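Local coordinates for protein phosphoserine phosphatase RsbX (Bacillus subtilis, PDB 3W42) that dephosphorylates RsbS and is a negative regulator of sigma-B activity in the general stress response, at residues Leu38-Ala43 against Ser91-Asn96; Ser28-Ala33 against Ala58-Val63; His154-Asn159 against Arg187-Thr192; Asn109-Leu114 against Pro124-Gly129. One frame throughout, in Å; residues are numbered along the deposited sequence.

Contact 1 lies in the core, an antiparallel ladder of backbone hydrogen bonds in the middle of the five-stranded sheet. Contact 2 shares that sheet: strand 27-33 pairs with strand 37-45 of contact 1, while helix 49-65 covers it with apolar atoms and a lysine stem. Contacts 3 and 4 reach the other sheet, where the backbone of His154 bonds that of Arg111. Contact 3 is also buried, apart from its end in manganese-binding aspartates, and Asn109 of contact 4 bonds one of them, Asp156. Contact 4 lies at the surface, relying on one arginine, two prolines and a water. Val42 of contact 1 packs on Thr155 of contact 3, so the first sheet meets the loop that leaves the second.

Contact 1: residues Leu38-Ala43 against Ser91-Asn96; sequences LICAVA and SILKIN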
loop_
_atom_site.group_PDB
_atom_site.type_symbol
_atom_site.label_atom_id
_atom_site.label_comp_id
_atom_site.label_asym_id
_atom_site.label_seq_id
_atom_site.Cartn_x
_atom_site.Cartn_y
_atom_site.Cartn_z
ATOM N N LEU A 38 3.804 2.522 12.564
ATOM C CA LEU A 38 2.757 2.292 11.527
ATOM C C LEU A 38 2.993 0.924 10.951
ATOM O O LEU A 38 4.144 0.584 10.639
ATOM C CB LEU A 38 2.860 3.340 10.358
ATOM C CG LEU A 38 1.847 3.256 9.222
ATOM C CD1 LEU A 38 0.559 3.941 9.739
ATOM C CD2 LEU A 38 2.257 3.890 7.839
ATOM N N ILE A 39 1.914 0.208 10.642
ATOM C CA ILE A 39 1.980 -0.817 9.636
ATOM C C ILE A 39 0.862 -0.598 8.658
ATOM O O ILE A 39 -0.250 -0.155 8.987
ATOM C CB ILE A 39 1.899 -2.201 10.175
ATOM C CG1 ILE A 39 2.237 -3.194 9.060
ATOM C CG2 ILE A 39 0.550 -2.487 10.814
ATOM C CD1 ILE A 39 2.638 -4.510 9.557
ATOM N N CYS A 40 1.173 -0.854 7.421
ATOM C CA CYS A 40 0.118 -0.789 6.388
ATOM C C CYS A 40 0.474 -1.736 5.262
ATOM O O CYS A 40 1.586 -2.168 5.056
ATOM C CB CYS A 40 -0.310 0.560 5.918
ATOM S SG CYS A 40 1.059 1.332 4.998
ATOM N N ALA A 41 -0.575 -2.153 4.579
ATOM C CA ALA A 41 -0.447 -3.073 3.462
ATOM C C ALA A 41 -1.567 -2.838 2.491
ATOM O O ALA A 41 -2.687 -2.495 2.897
ATOM C CB ALA A 41 -0.451 -4.500 3.928
ATOM N N VAL A 42 -1.303 -3.100 1.240
ATOM C CA VAL A 42 -2.265 -3.059 0.148
ATOM C C VAL A 42 -2.066 -4.297 -0.682
ATOM O O VAL A 42 -0.902 -4.642 -1.000
ATOM C CB VAL A 42 -2.141 -1.763 -0.695
ATOM C CG1 VAL A 42 -3.104 -1.789 -1.872
ATOM C CG2 VAL A 42 -2.342 -0.509 0.207
ATOM N N ALA A 43 -3.135 -4.950 -1.093
ATOM C CA ALA A 43 -3.071 -6.130 -1.900
ATOM C C ALA A 43 -4.152 -6.157 -2.954
ATOM O O ALA A 43 -5.244 -5.611 -2.743
ATOM C CB ALA A 43 -3.171 -7.408 -1.002
ATOM N N SER A 91 2.008 -5.277 -1.105
ATOM C CA SER A 91 3.052 -4.428 -0.576
ATOM C C SER A 91 2.811 -4.197 0.862
ATOM O O SER A 91 1.677 -3.941 1.306
ATOM C CB SER A 91 3.079 -3.110 -1.284
ATOM O OG SER A 91 3.354 -3.345 -2.678
ATOM N N ILE A 92 3.883 -4.278 1.688
ATOM C CA ILE A 92 3.812 -4.126 3.123
ATOM C C ILE A 92 4.863 -3.110 3.571
ATOM O O ILE A 92 6.030 -3.190 3.193
ATOM C CB ILE A 92 4.071 -5.443 3.857
ATOM C CG1 ILE A 92 3.050 -6.497 3.377
ATOM C CG2 ILE A 92 3.855 -5.281 5.379
ATOM C CD1 ILE A 92 3.250 -7.897 4.044
ATOM N N LEU A 93 4.427 -2.112 4.344
ATOM C CA LEU A 93 5.234 -1.003 4.822
ATOM C C LEU A 93 5.129 -0.923 6.329
ATOM O O LEU A 93 4.024 -0.885 6.881
ATOM C CB LEU A 93 4.727 0.285 4.205
ATOM C CG LEU A 93 5.377 1.595 4.645
ATOM C CD1 LEU A 93 6.851 1.654 4.250
ATOM C CD2 LEU A 93 4.642 2.797 4.104
ATOM N N LYS A 94 6.256 -0.799 7.013
ATOM C CA LYS A 94 6.313 -0.486 8.440
ATOM C C LYS A 94 7.134 0.770 8.629
ATOM O O LYS A 94 8.121 0.995 7.925
ATOM C CB LYS A 94 6.895 -1.645 9.244
ATOM C CG LYS A 94 5.920 -2.818 9.463
ATOM C CD LYS A 94 6.563 -4.059 10.080
ATOM C CE LYS A 94 7.162 -3.803 11.466
ATOM N NZ LYS A 94 6.181 -3.739 12.524
ATOM N N ILE A 95 6.737 1.586 9.592
ATOM C CA ILE A 95 7.416 2.837 9.916
ATOM C C ILE A 95 7.627 2.913 11.403
ATOM O O ILE A 95 6.708 2.722 12.178
ATOM C CB ILE A 95 6.681 4.073 9.403
ATOM C CG1 ILE A 95 6.302 3.944 7.940
ATOM C CG2 ILE A 95 7.507 5.294 9.754
ATOM C CD1 ILE A 95 5.503 5.128 7.345
ATOM N N ASN A 96 8.859 3.235 11.825
ATOM C CA ASN A 96 9.150 3.580 13.207
ATOM C C ASN A 96 9.367 5.112 13.275
ATOM O O ASN A 96 10.278 5.636 12.629
ATOM C CB ASN A 96 10.422 2.826 13.701
ATOM C CG ASN A 96 10.661 3.192 15.127
ATOM O OD1 ASN A 96 11.151 4.269 15.440
ATOM N ND2 ASN A 96 10.228 2.289 16.072
HETATM O O HOH W 1 5.857 -0.787 12.391
#
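Leu38 holds CG anti to the backbone N (chi1 -179°), whereas Ile95 swings CG1 anti to its carbonyl carbon (chi1 -50°). These rotations run the two chains alongside each other off the same face, Leu38 CD2 coming 3.5 Å from Ile95 CD1. On the other face of the sheet Ile39 passes at a slant over Lys94, with Ile39 CD1 3.7 Å from Lys94 CG. Leu38, Ile39, Cys40 and Lys94 each have two modelled conformers; one is described. The lysine bends and delivers NZ to the backbone O of Ala67 and to a water, which donates to Leu38 O at 2.8 Å. Between the faces run six backbone hydrogen bonds, two in each of the hydrogen-bonded pairs Leu38-Ile95, Cys40-Leu93 and Val42-Ser91. Leu93 N to Cys40 O is almost linear (2.9 Å, 177°). In the intervening non-hydrogen-bonded pairs CA-H groups meet carbonyls, as where Ala41 CA lies 3.1 Å from Ser91 O. These are inner strands of a PP2C-type sandwich: Cys40, Leu93 and Ile95 touch strand 150-154 of the six-stranded sheet, Ile39 and Ile92 helix 71-81. The ladder satisfies buried peptide groups between largely apolar faces, while the lysine charge is probably met by a carbonyl, water and, weakly, distant Glu37.

Contact 2: residues Ser28-Ala33 against Ala58-Val63; sequences SFFMKA and AIKDLV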
loop_
_atom_site.group_PDB
_atom_site.type_symbol
_atom_site.label_atom_id
_atom_site.label_comp_id
_atom_site.label_asym_id
_atom_site.label_seq_id
_atom_site.Cartn_x
_atom_site.Cartn_y
_atom_site.Cartn_z
ATOM N N SER A 28 -7.607 -5.289 -1.125
ATOM C CA SER A 28 -7.756 -5.110 0.308
ATOM C C SER A 28 -6.639 -4.177 0.810
ATOM O O SER A 28 -5.624 -3.915 0.148
ATOM C CB SER A 28 -7.852 -6.455 1.078
ATOM O OG SER A 28 -8.872 -7.364 0.729
ATOM N N PHE A 29 -6.855 -3.665 2.031
ATOM C CA PHE A 29 -5.852 -2.852 2.721
ATOM C C PHE A 29 -5.944 -3.111 4.184
ATOM O O PHE A 29 -6.946 -3.542 4.716
ATOM C CB PHE A 29 -6.021 -1.386 2.413
ATOM C CG PHE A 29 -7.381 -0.842 2.945
ATOM C CD1 PHE A 29 -7.520 -0.412 4.237
ATOM C CD2 PHE A 29 -8.503 -0.843 2.115
ATOM C CE1 PHE A 29 -8.723 0.029 4.703
ATOM C CE2 PHE A 29 -9.697 -0.398 2.599
ATOM C CZ PHE A 29 -9.804 -0.036 3.886
ATOM N N PHE A 30 -4.855 -2.787 4.865
ATOM C CA PHE A 30 -4.838 -2.718 6.328
ATOM C C PHE A 30 -3.972 -1.526 6.737
ATOM O O PHE A 30 -2.899 -1.297 6.122
ATOM C CB PHE A 30 -4.312 -4.003 6.986
ATOM C CG PHE A 30 -4.392 -3.901 8.477
ATOM C CD1 PHE A 30 -5.610 -3.970 9.096
ATOM C CD2 PHE A 30 -3.274 -3.640 9.252
ATOM C CE1 PHE A 30 -5.683 -3.787 10.505
ATOM C CE2 PHE A 30 -3.351 -3.471 10.591
ATOM C CZ PHE A 30 -4.531 -3.534 11.234
ATOM N N MET A 31 -4.327 -0.809 7.754
ATOM C CA MET A 31 -3.620 0.458 8.223
ATOM C C MET A 31 -3.736 0.414 9.754
ATOM O O MET A 31 -4.881 0.448 10.208
ATOM C CB MET A 31 -4.221 1.827 7.789
ATOM C CG MET A 31 -3.676 3.074 8.515
ATOM S SD MET A 31 -1.885 3.353 8.342
ATOM C CE MET A 31 -2.134 3.680 6.778
ATOM N N LYS A 32 -2.667 0.520 10.517
ATOM C CA LYS A 32 -2.770 0.872 11.931
ATOM C C LYS A 32 -1.560 1.649 12.348
ATOM O O LYS A 32 -0.452 1.253 12.095
ATOM C CB LYS A 32 -2.879 -0.374 12.798
ATOM C CG LYS A 32 -3.059 -0.147 14.259
ATOM C CD LYS A 32 -2.710 -1.468 15.018
ATOM C CE LYS A 32 -3.861 -2.554 14.790
ATOM N NZ LYS A 32 -3.993 -3.980 15.458
ATOM N N ALA A 33 -1.788 2.760 13.001
ATOM C CA ALA A 33 -0.791 3.591 13.584
ATOM C C ALA A 33 -1.027 3.726 15.079
ATOM O O ALA A 33 -2.169 3.841 15.511
ATOM C CB ALA A 33 -0.699 4.996 12.909
ATOM N N ALA A 58 -7.021 -12.321 3.004
ATOM C CA ALA A 58 -6.150 -13.131 3.846
ATOM C C ALA A 58 -4.917 -12.348 4.212
ATOM O O ALA A 58 -4.442 -12.422 5.355
ATOM C CB ALA A 58 -5.792 -14.445 3.144
ATOM N N ILE A 59 -4.401 -11.571 3.274
ATOM C CA ILE A 59 -3.301 -10.672 3.469
ATOM C C ILE A 59 -3.611 -9.625 4.529
ATOM O O ILE A 59 -2.859 -9.406 5.489
ATOM C CB ILE A 59 -2.798 -10.145 2.170
ATOM C CG1 ILE A 59 -2.246 -11.411 1.360
ATOM C CG2 ILE A 59 -1.765 -9.057 2.391
ATOM C CD1 ILE A 59 -1.702 -11.062 -0.011
ATOM N N LYS A 60 -4.743 -8.924 4.368
ATOM C CA LYS A 60 -5.147 -7.953 5.349
ATOM C C LYS A 60 -5.226 -8.539 6.751
ATOM O O LYS A 60 -4.763 -7.904 7.711
ATOM C CB LYS A 60 -6.541 -7.412 4.927
ATOM C CG LYS A 60 -7.220 -6.512 5.912
ATOM C CD LYS A 60 -8.665 -6.319 5.499
ATOM C CE LYS A 60 -9.393 -7.620 5.428
ATOM N NZ LYS A 60 -10.832 -7.449 5.166
ATOM N N ASP A 61 -5.762 -9.722 6.893
ATOM C CA ASP A 61 -5.857 -10.377 8.194
ATOM C C ASP A 61 -4.471 -10.719 8.794
ATOM O O ASP A 61 -4.253 -10.533 9.981
ATOM C CB ASP A 61 -6.661 -11.677 8.058
ATOM C CG ASP A 61 -7.044 -12.226 9.379
ATOM O OD1 ASP A 61 -7.866 -11.566 10.083
ATOM O OD2 ASP A 61 -6.538 -13.295 9.676
ATOM N N LEU A 62 -3.578 -11.234 7.972
ATOM C CA LEU A 62 -2.240 -11.632 8.450
ATOM C C LEU A 62 -1.422 -10.393 8.809
ATOM O O LEU A 62 -0.669 -10.440 9.816
ATOM C CB LEU A 62 -1.530 -12.441 7.406
ATOM C CG LEU A 62 -2.064 -13.884 7.258
ATOM C CD1 LEU A 62 -1.596 -14.489 5.970
ATOM C CD2 LEU A 62 -1.671 -14.739 8.454
ATOM N N VAL A 63 -1.548 -9.320 8.069
ATOM C CA VAL A 63 -0.755 -8.118 8.377
ATOM C C VAL A 63 -1.245 -7.582 9.724
ATOM O O VAL A 63 -0.438 -7.162 10.547
ATOM C CB VAL A 63 -0.930 -7.089 7.233
ATOM C CG1 VAL A 63 -0.384 -5.742 7.655
ATOM C CG2 VAL A 63 -0.214 -7.595 5.987
HETATM O O HOH W 2 -10.698 -7.073 2.399
#
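Lys60 leans from its helix onto Ser28, Phe29 and Phe30, its stem doing most of the touching; Ser28 and Lys60 are each modelled in two conformers, of which one is described. Lys60 CB sits 4.2 Å from Ser28 CB. With CG anti to the backbone N (chi1 173°), the chain heads straight over the strand, and Lys60 CG comes 3.2 Å from Phe29 O while also lying 4.0 Å from Phe30 CB. Lys60 CD stays beside the same oxygen, 3.4 Å from Phe29 O. A bend at chi3 (59°) then carries CE and NZ off in a new direction, and Lys60 NZ donates to a water at 2.8 Å; that water lies close to Ser28 OG, which also bonds the hydroxyl of Ser56. The fold here is the alpha-beta-beta-alpha sandwich of PP2C-type phosphatases: strand 27-33 is the outermost strand of the five-stranded sheet, and helix 49-65 lies on the outer face of that sheet. The short segments run nearly parallel, at 15°, with no direct hydrogen bond between them. One turn further along the helix, Phe30 and Val63 pass with their side chains running opposite ways, Phe30 CD2 resting 3.9 Å from Val63 CG1. Val63 also touches Ala41 on the adjacent strand 37-45, Ile92 on strand 88-96 beyond it, and Ile74 of helix 71-81.

Contact 3: residues His154-Asn159 against Arg187-Thr192; sequences HTDGLN and RKDDLT
Asp156 and Asp189 bring their carboxylates together at the manganese site of this PP2C-type fold, where Asp44 completes the trio of aspartates. The site lies at the open end of the contact; away from it the packing is close. Thr155 to Leu158 form a type I beta turn pressed against the start of strand 191-198. Gly157 has no side chain to intervene, and its CA comes 3.2 Å from Asp190 O in a CA-H...O contact. Beside it Leu191 CD1 lies against Gly157 O, and Leu158 CB meets Leu191 CG at 4.0 Å. Thr155 N donates to Thr192 O (3.0 Å), and the hydroxyls of both threonines bond the carboxylate of Asp27. On the solvent side Asp189 holds CG anti to the backbone N (chi1 -172°), which carries OD2 toward Asp156. The arms of Asp156 and Asp189 meet roughly perpendicular, their carboxylate planes 62° apart; Asp156 OD1 and Asp189 OD2 are 2.8 Å from each other because both bind the metal. Asn109 holds Asp156 OD2. A water links the two segments nearby, donating to Gly157 O at 2.8 Å and accepting from Asp189 N. The turn is gripped from within as well: His154 ND1 donates to Thr155 O at 2.9 Å, the oxygen lying in the imidazole plane, and Leu158 N reaches that oxygen from the opposite face of its carbonyl plane.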
loop_
_atom_site.group_PDB
_atom_site.type_symbol
_atom_site.label_atom_id
_atom_site.label_comp_id
_atom_site.label_asym_id
_atom_site.label_seq_id
_atom_site.Cartn_x
_atom_site.Cartn_y
_atom_site.Cartn_z
ATOM N N HIS A 154 -0.363 2.134 -3.949
ATOM C CA HIS A 154 -1.594 2.012 -4.744
ATOM C C HIS A 154 -1.633 0.767 -5.579
ATOM O O HIS A 154 -0.594 0.261 -6.077
ATOM C CB HIS A 154 -1.783 3.242 -5.619
ATOM C CG HIS A 154 -0.818 3.424 -6.736
ATOM N ND1 HIS A 154 -0.966 2.779 -7.946
ATOM C CD2 HIS A 154 0.294 4.196 -6.895
ATOM C CE1 HIS A 154 0.036 3.173 -8.759
ATOM N NE2 HIS A 154 0.808 4.039 -8.140
ATOM N N THR A 155 -2.825 0.230 -5.784
ATOM C CA THR A 155 -3.054 -0.835 -6.722
ATOM C C THR A 155 -3.012 -0.330 -8.174
ATOM O O THR A 155 -3.063 0.886 -8.444
ATOM C CB THR A 155 -4.320 -1.640 -6.405
ATOM O OG1 THR A 155 -5.435 -0.763 -6.555
ATOM C CG2 THR A 155 -4.282 -2.280 -5.031
ATOM N N ASP A 156 -3.008 -1.289 -9.067
ATOM C CA ASP A 156 -2.978 -0.990 -10.498
ATOM C C ASP A 156 -4.213 -0.324 -11.051
ATOM O O ASP A 156 -4.191 0.171 -12.137
ATOM C CB ASP A 156 -2.604 -2.255 -11.282
ATOM C CG ASP A 156 -3.639 -3.356 -11.213
ATOM O OD1 ASP A 156 -4.653 -3.186 -10.517
ATOM O OD2 ASP A 156 -3.387 -4.408 -11.881
ATOM N N GLY A 157 -5.273 -0.227 -10.278
ATOM C CA GLY A 157 -6.445 0.533 -10.695
ATOM C C GLY A 157 -6.180 2.029 -10.744
ATOM O O GLY A 157 -6.957 2.733 -11.372
ATOM N N LEU A 158 -5.144 2.545 -10.077
ATOM C CA LEU A 158 -4.766 3.927 -10.134
ATOM C C LEU A 158 -3.610 4.044 -11.166
ATOM O O LEU A 158 -2.534 3.524 -10.971
ATOM C CB LEU A 158 -4.258 4.419 -8.790
ATOM C CG LEU A 158 -3.876 5.889 -8.765
ATOM C CD1 LEU A 158 -4.983 6.817 -8.982
ATOM C CD2 LEU A 158 -3.170 6.224 -7.464
ATOM N N ASN A 159 -3.920 4.762 -12.265
ATOM C CA ASN A 159 -3.016 4.919 -13.394
ATOM C C ASN A 159 -2.800 6.429 -13.589
ATOM O O ASN A 159 -3.635 7.153 -14.081
ATOM C CB ASN A 159 -3.611 4.306 -14.647
ATOM C CG ASN A 159 -2.676 4.371 -15.830
ATOM O OD1 ASN A 159 -1.490 4.779 -15.711
ATOM N ND2 ASN A 159 -3.188 3.964 -17.000
ATOM N N ARG A 187 -13.325 4.151 -13.135
ATOM C CA ARG A 187 -13.592 2.902 -12.447
ATOM C C ARG A 187 -13.409 1.676 -13.333
ATOM O O ARG A 187 -14.158 0.676 -13.249
ATOM C CB ARG A 187 -15.008 2.967 -11.815
ATOM C CG ARG A 187 -15.196 4.126 -10.862
ATOM C CD ARG A 187 -16.590 4.154 -10.241
ATOM N NE ARG A 187 -16.793 2.967 -9.479
ATOM C CZ ARG A 187 -17.928 2.660 -8.868
ATOM N NH1 ARG A 187 -18.972 3.482 -8.907
ATOM N NH2 ARG A 187 -17.985 1.511 -8.236
ATOM N N LYS A 188 -12.344 1.672 -14.102
ATOM C CA LYS A 188 -12.067 0.535 -14.937
ATOM C C LYS A 188 -11.598 -0.718 -14.135
ATOM O O LYS A 188 -11.785 -1.864 -14.568
ATOM C CB LYS A 188 -11.028 0.949 -15.955
ATOM C CG LYS A 188 -10.567 -0.071 -16.801
ATOM C CD LYS A 188 -10.259 0.549 -18.168
ATOM C CE LYS A 188 -11.057 1.889 -18.452
ATOM N NZ LYS A 188 -12.526 1.943 -18.044
ATOM N N ASP A 189 -10.993 -0.535 -12.982
ATOM C CA ASP A 189 -10.614 -1.601 -12.103
ATOM C C ASP A 189 -10.933 -1.124 -10.686
ATOM O O ASP A 189 -11.130 0.061 -10.463
ATOM C CB ASP A 189 -9.085 -1.892 -12.227
ATOM C CG ASP A 189 -8.601 -3.134 -11.477
ATOM O OD1 ASP A 189 -9.452 -3.987 -11.103
ATOM O OD2 ASP A 189 -7.360 -3.272 -11.317
ATOM N N ASP A 190 -10.930 -2.048 -9.707
ATOM C CA ASP A 190 -10.815 -1.666 -8.321
ATOM C C ASP A 190 -9.614 -0.751 -8.142
ATOM O O ASP A 190 -8.550 -0.990 -8.750
ATOM C CB ASP A 190 -10.623 -2.908 -7.469
ATOM C CG ASP A 190 -11.782 -3.928 -7.566
ATOM O OD1 ASP A 190 -12.938 -3.500 -7.697
ATOM O OD2 ASP A 190 -11.487 -5.126 -7.428
ATOM N N LEU A 191 -9.782 0.264 -7.333
ATOM C CA LEU A 191 -8.725 1.280 -7.138
ATOM C C LEU A 191 -8.596 1.502 -5.664
ATOM O O LEU A 191 -9.565 1.930 -4.999
ATOM C CB LEU A 191 -9.133 2.555 -7.871
ATOM C CG LEU A 191 -8.109 3.648 -8.045
ATOM C CD1 LEU A 191 -8.576 4.654 -9.092
ATOM C CD2 LEU A 191 -7.785 4.360 -6.783
ATOM N N THR A 192 -7.389 1.261 -5.112
ATOM C CA THR A 192 -7.049 1.437 -3.698
ATOM C C THR A 192 -5.798 2.197 -3.587
ATOM O O THR A 192 -4.808 1.871 -4.270
ATOM C CB THR A 192 -6.927 0.067 -2.992
ATOM O OG1 THR A 192 -8.096 -0.696 -3.196
ATOM C CG2 THR A 192 -6.718 0.232 -1.529
HETATM O O HOH W 3 -9.471 2.195 -12.470
#

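Contact 4: residues Asn109-Leu114 against Pro124-Gly129; sequences NVRFIL and PLPISG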
loop_
_atom_site.group_PDB
_atom_site.type_symbol
_atom_site.label_atom_id
_atom_site.label_comp_id
_atom_site.label_asym_id
_atom_site.label_seq_id
_atom_site.Cartn_x
_atom_site.Cartn_y
_atom_site.Cartn_z
ATOM N N ASN A 109 2.556 -5.834 -8.508
ATOM C CA ASN A 109 2.329 -4.566 -9.164
ATOM C C ASN A 109 1.638 -3.542 -8.297
ATOM O O ASN A 109 1.183 -2.513 -8.831
ATOM C CB ASN A 109 1.602 -4.778 -10.500
ATOM C CG ASN A 109 0.158 -5.161 -10.288
ATOM O OD1 ASN A 109 -0.250 -5.526 -9.172
ATOM N ND2 ASN A 109 -0.600 -5.073 -11.372
ATOM N N VAL A 110 1.621 -3.721 -6.995
ATOM C CA VAL A 110 1.199 -2.683 -6.095
ATOM C C VAL A 110 2.378 -1.778 -5.847
ATOM O O VAL A 110 3.485 -2.248 -5.484
ATOM C CB VAL A 110 0.662 -3.310 -4.730
ATOM C CG1 VAL A 110 0.231 -2.211 -3.772
ATOM C CG2 VAL A 110 -0.476 -4.269 -5.007
ATOM N N ARG A 111 2.250 -0.502 -6.140
ATOM C CA ARG A 111 3.366 0.433 -6.196
ATOM C C ARG A 111 3.467 1.279 -4.938
ATOM O O ARG A 111 2.463 1.587 -4.307
ATOM C CB ARG A 111 3.225 1.329 -7.386
ATOM C CG ARG A 111 3.096 0.612 -8.789
ATOM C CD ARG A 111 4.154 -0.364 -9.036
ATOM N NE ARG A 111 5.472 0.227 -9.140
ATOM C CZ ARG A 111 6.007 0.775 -10.239
ATOM N NH1 ARG A 111 5.343 0.671 -11.411
ATOM N NH2 ARG A 111 7.215 1.334 -10.184
ATOM N N PHE A 112 4.678 1.665 -4.607
ATOM C CA PHE A 112 4.981 2.512 -3.477
ATOM C C PHE A 112 5.929 3.600 -3.941
ATOM O O PHE A 112 6.946 3.332 -4.600
ATOM C CB PHE A 112 5.672 1.689 -2.362
ATOM C CG PHE A 112 6.201 2.458 -1.193
ATOM C CD1 PHE A 112 5.470 3.423 -0.511
ATOM C CD2 PHE A 112 7.454 2.137 -0.649
ATOM C CE1 PHE A 112 5.975 4.025 0.622
ATOM C CE2 PHE A 112 7.966 2.731 0.467
ATOM C CZ PHE A 112 7.230 3.702 1.124
ATOM N N ILE A 113 5.588 4.854 -3.614
ATOM C CA ILE A 113 6.402 6.004 -3.928
ATOM C C ILE A 113 6.490 6.868 -2.689
ATOM O O ILE A 113 5.435 7.243 -2.146
ATOM C CB ILE A 113 5.770 6.860 -5.134
ATOM C CG1 ILE A 113 5.523 5.987 -6.376
ATOM C CG2 ILE A 113 6.732 8.018 -5.402
ATOM C CD1 ILE A 113 4.197 5.327 -6.459
ATOM N N LEU A 114 7.684 7.185 -2.238
ATOM C CA LEU A 114 7.908 8.090 -1.098
ATOM C C LEU A 114 8.728 9.266 -1.615
ATOM O O LEU A 114 9.814 9.110 -2.136
ATOM C CB LEU A 114 8.535 7.360 0.071
ATOM C CG LEU A 114 8.757 8.216 1.368
ATOM C CD1 LEU A 114 8.549 7.351 2.655
ATOM C CD2 LEU A 114 10.059 9.007 1.335
ATOM N N PRO A 124 10.600 2.207 -6.077
ATOM C CA PRO A 124 11.067 0.959 -6.593
ATOM C C PRO A 124 10.291 0.472 -7.810
ATOM O O PRO A 124 9.085 0.654 -7.880
ATOM C CB PRO A 124 10.944 -0.020 -5.408
ATOM C CG PRO A 124 9.900 0.592 -4.579
ATOM C CD PRO A 124 10.107 2.066 -4.693
ATOM N N LEU A 125 10.955 -0.237 -8.690
ATOM C CA LEU A 125 10.279 -0.921 -9.763
ATOM C C LEU A 125 9.470 -2.052 -9.202
ATOM O O LEU A 125 9.780 -2.646 -8.161
ATOM C CB LEU A 125 11.286 -1.516 -10.732
ATOM C CG LEU A 125 12.052 -0.482 -11.514
ATOM C CD1 LEU A 125 12.936 -1.282 -12.476
ATOM C CD2 LEU A 125 11.055 0.526 -12.208
ATOM N N PRO A 126 8.375 -2.426 -9.905
ATOM C CA PRO A 126 7.556 -3.567 -9.461
ATOM C C PRO A 126 8.343 -4.855 -9.558
ATOM O O PRO A 126 9.115 -5.015 -10.512
ATOM C CB PRO A 126 6.345 -3.510 -10.381
ATOM C CG PRO A 126 6.880 -2.936 -11.662
ATOM C CD PRO A 126 7.959 -1.984 -11.246
ATOM N N ILE A 127 8.188 -5.760 -8.635
ATOM C CA ILE A 127 8.755 -7.094 -8.633
ATOM C C ILE A 127 7.803 -7.994 -9.456
ATOM O O ILE A 127 6.610 -8.058 -9.149
ATOM C CB ILE A 127 8.943 -7.569 -7.161
ATOM C CG1 ILE A 127 9.937 -6.658 -6.399
ATOM C CG2 ILE A 127 9.271 -9.024 -7.131
ATOM C CD1 ILE A 127 11.395 -6.854 -6.784
ATOM N N SER A 128 8.300 -8.724 -10.418
ATOM C CA SER A 128 7.462 -9.587 -11.241
ATOM C C SER A 128 6.845 -10.669 -10.451
ATOM O O SER A 128 7.320 -11.120 -9.423
ATOM C CB SER A 128 8.280 -10.148 -12.430
ATOM O OG SER A 128 9.382 -10.921 -11.945
ATOM N N GLY A 129 5.721 -11.135 -10.995
ATOM C CA GLY A 129 4.995 -12.242 -10.417
ATOM C C GLY A 129 3.992 -11.783 -9.345
ATOM O O GLY A 129 3.452 -10.720 -9.381
HETATM O O HOH W 4 6.685 0.411 -6.506
#
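At the start of strand 111-115, next to the outermost strand of the six-stranded sheet, Arg111 grips the proline-rich loop that follows strand 121-122, reaching Pro124 and Pro126. The side chain leaves with CG beside the backbone N (chi1 -56°) and bends twice more, at chi2 and chi3, which folds the guanidinium back over the loop. Pro126 CD lies over the centre of one guanidinium face, 3.5 Å from Arg111 CZ, so the proline ring lies against the flat group. From the edge, Arg111 NH2 donates to Pro124 O (3.0 Å, 156°), the acceptor tilted 18° out of the guanidinium plane. A water near that plane takes a hydrogen bond from Arg111 NE at 2.9 Å and another from Phe112 N at 3.0 Å, and gives one to Pro124 O at 2.8 Å. Pro124 O thus accepts from both the guanidinium and the water, and the proline over its face and the bonds at its edge together limit the rotation of the guanidinium. Further along, Pro124 CD rests 3.4 Å from Phe112 O, while at the other end Pro126 CB packs on Asn109 CA at 4.3 Å. Asn109, which stands beside the metal site, also bonds Thr89. Strand 111-115 runs between its neighbours 121-122 and 150-154: Leu114 shares backbone hydrogen bonding with Phe122, Arg111 with His154. Phe112 meets Leu93 and Tyr104 of the five-stranded sheet, and Ile113 packs on helix 163-169.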